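Local coordinates for protein CD160 antigen (Homo sapiens, PDB 6NGG) that acts as an immunoglobulin-domain receptor on natural killer and T cells, binding TNFRSF14 and MHC class I molecules to deliver stimulatory or inhibitory signals, at residues S48-R56 / I66-I74. The protein carries 1 engineered substitution. Sequence-based numbering, arbitrary orientation.
Sequences SLKQLRLKR and ISSQLMFTI
Lys50 sets out with CG anti to the backbone N (chi1 -177°) and stays extended to its tip, which carries the ammonium group across to strand 67-74, where NZ donates to Met71 O at 2.9 Å. The donor lies almost straight beyond the carbonyl oxygen, with a C=O...N angle of 169°. Two waters lie beside this bond: each accepts from the backbone N of Met71 or Thr73 and is weakly hydrogen-bonded to NZ, so the ammonium group serves the outer backbone edge of the strand. The methylenes of Lys50 run past Leu70 in the opposite direction, CD lying 3.7 Å from Leu70 CD1, and the same methyl meets Leu52 CB. Phe72 packs against a different flank of this lysine stem: Lys50 CB comes obliquely to its ring, while Leu49 CB sits over one face, displaced toward the rim, in a CH-pi contact 4.3 Å from the centroid. Leu49 CD1 adds an apolar touch at Phe72 CE2.

The two segments belong to different sheets of the V-type Ig-like domain, and their side chains close one margin of the beta sandwich. Strand 50-52 pairs with 31-37 in one sheet and strand 67-74 with 14-22 in the other; their axes run nearly antiparallel, 7.8 Å apart at closest approach. Farther along, Leu54 CD2 rests against Ser68 CB.

At the far end the Arg56 chain bends at chi3 (76°), turning its guanidinium edge to the strand. NH2 donates to Ser67 O at 2.9 Å, the oxygen in the guanidinium plane although the nitrogen stands above the carbonyl plane. NH1 lies 2.4 Å from Ser68 OG, too close for the detail of this bond to be trusted; the hydroxyl is hydrogen-bonded to His23 NE2.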
loop_
_atom_site.group_PDB
_atom_site.type_symbol
_atom_site.label_atom_id
_atom_site.label_comp_id
_atom_site.label_asym_id
_atom_site.label_seq_id
_atom_site.Cartn_x
_atom_site.Cartn_y
_atom_site.Cartn_z
ATOM N N SER A 48 1.029 6.807 -8.458
ATOM C CA SER A 48 1.464 5.970 -7.338
ATOM C C SER A 48 2.912 5.628 -7.433
ATOM O O SER A 48 3.436 5.494 -8.519
ATOM C CB SER A 48 0.678 4.622 -7.300
ATOM O OG SER A 48 1.017 3.759 -8.411
ATOM N N LEU A 49 3.523 5.347 -6.300
ATOM C CA LEU A 49 4.879 4.746 -6.276
ATOM C C LEU A 49 4.876 3.299 -6.701
ATOM O O LEU A 49 5.874 2.803 -7.186
ATOM C CB LEU A 49 5.466 4.805 -4.896
ATOM C CG LEU A 49 5.552 6.194 -4.281
ATOM C CD1 LEU A 49 6.098 6.091 -2.880
ATOM C CD2 LEU A 49 6.420 7.093 -5.136
ATOM N N LYS A 50 3.774 2.604 -6.485
ATOM C CA LYS A 50 3.655 1.220 -6.834
ATOM C C LYS A 50 2.166 0.812 -6.904
ATOM O O LYS A 50 1.371 1.265 -6.104
ATOM C CB LYS A 50 4.406 0.392 -5.828
ATOM C CG LYS A 50 4.343 -1.080 -6.223
ATOM C CD LYS A 50 5.251 -1.974 -5.426
ATOM C CE LYS A 50 5.263 -3.350 -6.067
ATOM N NZ LYS A 50 6.113 -4.239 -5.248
ATOM N N GLN A 51 1.780 0.035 -7.911
ATOM C CA GLN A 51 0.384 -0.453 -8.017
ATOM C C GLN A 51 0.404 -1.945 -8.214
ATOM O O GLN A 51 1.439 -2.481 -8.593
ATOM C CB GLN A 51 -0.354 0.149 -9.168
ATOM C CG GLN A 51 0.285 0.011 -10.567
ATOM C CD GLN A 51 -0.549 0.675 -11.622
ATOM O OE1 GLN A 51 -0.186 1.684 -12.142
ATOM N NE2 GLN A 51 -1.684 0.126 -11.916
ATOM N N LEU A 52 -0.708 -2.618 -7.956
ATOM C CA LEU A 52 -0.691 -4.062 -8.078
ATOM C C LEU A 52 -2.085 -4.575 -8.197
ATOM O O LEU A 52 -2.939 -4.194 -7.379
ATOM C CB LEU A 52 -0.026 -4.686 -6.842
ATOM C CG LEU A 52 0.049 -6.205 -6.808
ATOM C CD1 LEU A 52 0.848 -6.748 -7.954
ATOM C CD2 LEU A 52 0.558 -6.673 -5.442
ATOM N N ARG A 53 -2.303 -5.422 -9.210
ATOM C CA ARG A 53 -3.554 -6.228 -9.355
ATOM C C ARG A 53 -3.140 -7.677 -9.188
ATOM O O ARG A 53 -2.328 -8.177 -9.919
ATOM C CB ARG A 53 -4.208 -6.041 -10.735
ATOM C CG ARG A 53 -4.336 -4.581 -11.179
ATOM C CD ARG A 53 -4.642 -4.401 -12.662
ATOM N NE ARG A 53 -5.678 -3.374 -12.856
ATOM C CZ ARG A 53 -6.988 -3.567 -12.617
ATOM N NH1 ARG A 53 -7.468 -4.754 -12.185
ATOM N NH2 ARG A 53 -7.840 -2.569 -12.811
ATOM N N LEU A 54 -3.677 -8.350 -8.202
ATOM C CA LEU A 54 -3.112 -9.603 -7.774
ATOM C C LEU A 54 -3.860 -10.761 -8.416
ATOM O O LEU A 54 -5.090 -10.814 -8.385
ATOM C CB LEU A 54 -3.213 -9.632 -6.242
ATOM C CG LEU A 54 -2.227 -10.430 -5.410
ATOM C CD1 LEU A 54 -0.761 -10.225 -5.773
ATOM C CD2 LEU A 54 -2.529 -10.111 -3.942
ATOM N N LYS A 55 -3.147 -11.718 -8.989
ATOM C CA LYS A 55 -3.843 -12.897 -9.471
ATOM C C LYS A 55 -3.752 -13.955 -8.396
ATOM O O LYS A 55 -2.712 -14.071 -7.713
ATOM C CB LYS A 55 -3.307 -13.346 -10.828
ATOM C CG LYS A 55 -1.937 -14.017 -10.835
ATOM C CD LYS A 55 -1.364 -14.058 -12.254
ATOM C CE LYS A 55 -1.481 -12.710 -13.004
ATOM N NZ LYS A 55 -0.886 -12.708 -14.364
ATOM N N ARG A 56 -4.828 -14.718 -8.241
ATOM C CA ARG A 56 -5.101 -15.484 -6.995
ATOM C C ARG A 56 -4.851 -16.988 -7.027
ATOM O O ARG A 56 -5.316 -17.731 -6.196
ATOM C CB ARG A 56 -6.495 -15.169 -6.551
ATOM C CG ARG A 56 -6.554 -13.626 -6.376
ATOM C CD ARG A 56 -7.609 -13.279 -5.453
ATOM N NE ARG A 56 -7.298 -13.514 -4.074
ATOM C CZ ARG A 56 -6.739 -12.626 -3.233
ATOM N NH1 ARG A 56 -6.277 -11.459 -3.685
ATOM N NH2 ARG A 56 -6.595 -12.924 -1.975
ATOM N N ILE A 66 -9.102 -13.888 2.816
ATOM C CA ILE A 66 -9.938 -12.669 2.951
ATOM C C ILE A 66 -9.111 -11.397 2.846
ATOM O O ILE A 66 -9.530 -10.355 3.365
ATOM C CB ILE A 66 -10.668 -12.626 4.331
ATOM C CG1 ILE A 66 -9.612 -12.766 5.465
ATOM C CG2 ILE A 66 -11.751 -13.713 4.457
ATOM C CD1 ILE A 66 -10.169 -12.375 6.819
ATOM N N SER A 67 -7.921 -11.483 2.240
ATOM C CA SER A 67 -7.064 -10.338 2.102
ATOM C C SER A 67 -6.084 -10.352 0.911
ATOM O O SER A 67 -5.742 -11.344 0.344
ATOM C CB SER A 67 -6.263 -10.125 3.433
ATOM O OG SER A 67 -5.321 -11.187 3.569
ATOM N N SER A 68 -5.633 -9.164 0.571
ATOM C CA SER A 68 -4.678 -9.016 -0.516
ATOM C C SER A 68 -3.657 -7.983 -0.112
ATOM O O SER A 68 -4.069 -6.891 0.349
ATOM C CB SER A 68 -5.433 -8.502 -1.744
ATOM O OG SER A 68 -6.314 -9.478 -2.315
ATOM N N GLN A 69 -2.376 -8.233 -0.426
ATOM C CA GLN A 69 -1.326 -7.381 0.067
ATOM C C GLN A 69 -0.502 -6.751 -1.026
ATOM O O GLN A 69 -0.186 -7.422 -2.017
ATOM C CB GLN A 69 -0.429 -8.158 0.994
ATOM C CG GLN A 69 0.579 -7.308 1.724
ATOM C CD GLN A 69 1.606 -8.180 2.409
ATOM O OE1 GLN A 69 1.358 -8.700 3.513
ATOM N NE2 GLN A 69 2.781 -8.335 1.773
ATOM N N LEU A 70 -0.155 -5.481 -0.815
ATOM C CA LEU A 70 0.859 -4.760 -1.642
ATOM C C LEU A 70 2.026 -4.336 -0.766
ATOM O O LEU A 70 1.831 -3.758 0.303
ATOM C CB LEU A 70 0.281 -3.562 -2.297
ATOM C CG LEU A 70 1.216 -2.478 -2.863
ATOM C CD1 LEU A 70 1.986 -3.086 -3.983
ATOM C CD2 LEU A 70 0.445 -1.337 -3.415
ATOM N N MET A 71 3.248 -4.630 -1.206
ATOM C CA MET A 71 4.453 -4.251 -0.398
ATOM C C MET A 71 5.370 -3.422 -1.289
ATOM O O MET A 71 5.646 -3.829 -2.461
ATOM C CB MET A 71 5.147 -5.464 0.220
ATOM C CG MET A 71 6.479 -5.141 0.917
ATOM S SD MET A 71 7.409 -6.557 1.555
ATOM C CE MET A 71 6.194 -7.034 2.694
ATOM N N PHE A 72 5.653 -2.197 -0.837
ATOM C CA PHE A 72 6.595 -1.323 -1.492
ATOM C C PHE A 72 7.882 -1.349 -0.667
ATOM O O PHE A 72 7.854 -1.064 0.533
ATOM C CB PHE A 72 6.025 0.064 -1.580
ATOM C CG PHE A 72 6.970 1.069 -2.137
ATOM C CD1 PHE A 72 7.360 0.992 -3.464
ATOM C CD2 PHE A 72 7.423 2.134 -1.352
ATOM C CE1 PHE A 72 8.196 1.943 -4.027
ATOM C CE2 PHE A 72 8.284 3.075 -1.916
ATOM C CZ PHE A 72 8.704 2.948 -3.233
ATOM N N THR A 73 9.004 -1.678 -1.296
ATOM C CA THR A 73 10.262 -1.805 -0.567
ATOM C C THR A 73 11.211 -0.654 -0.907
ATOM O O THR A 73 11.363 -0.310 -2.071
ATOM C CB THR A 73 10.927 -3.176 -0.779
ATOM O OG1 THR A 73 10.059 -4.218 -0.272
ATOM C CG2 THR A 73 12.275 -3.257 0.036
ATOM N N ILE A 74 11.736 -0.011 0.134
ATOM C CA ILE A 74 12.768 0.998 0.055
ATOM C C ILE A 74 14.083 0.303 0.526
ATOM O O ILE A 74 14.211 -0.078 1.649
ATOM C CB ILE A 74 12.419 2.199 0.916
ATOM C CG1 ILE A 74 11.137 2.875 0.439
ATOM C CG2 ILE A 74 13.536 3.212 0.940
ATOM C CD1 ILE A 74 10.459 3.697 1.506
HETATM O O HOH W 1 3.807 -6.291 -3.639
HETATM O O HOH W 2 8.646 -2.396 -4.151
#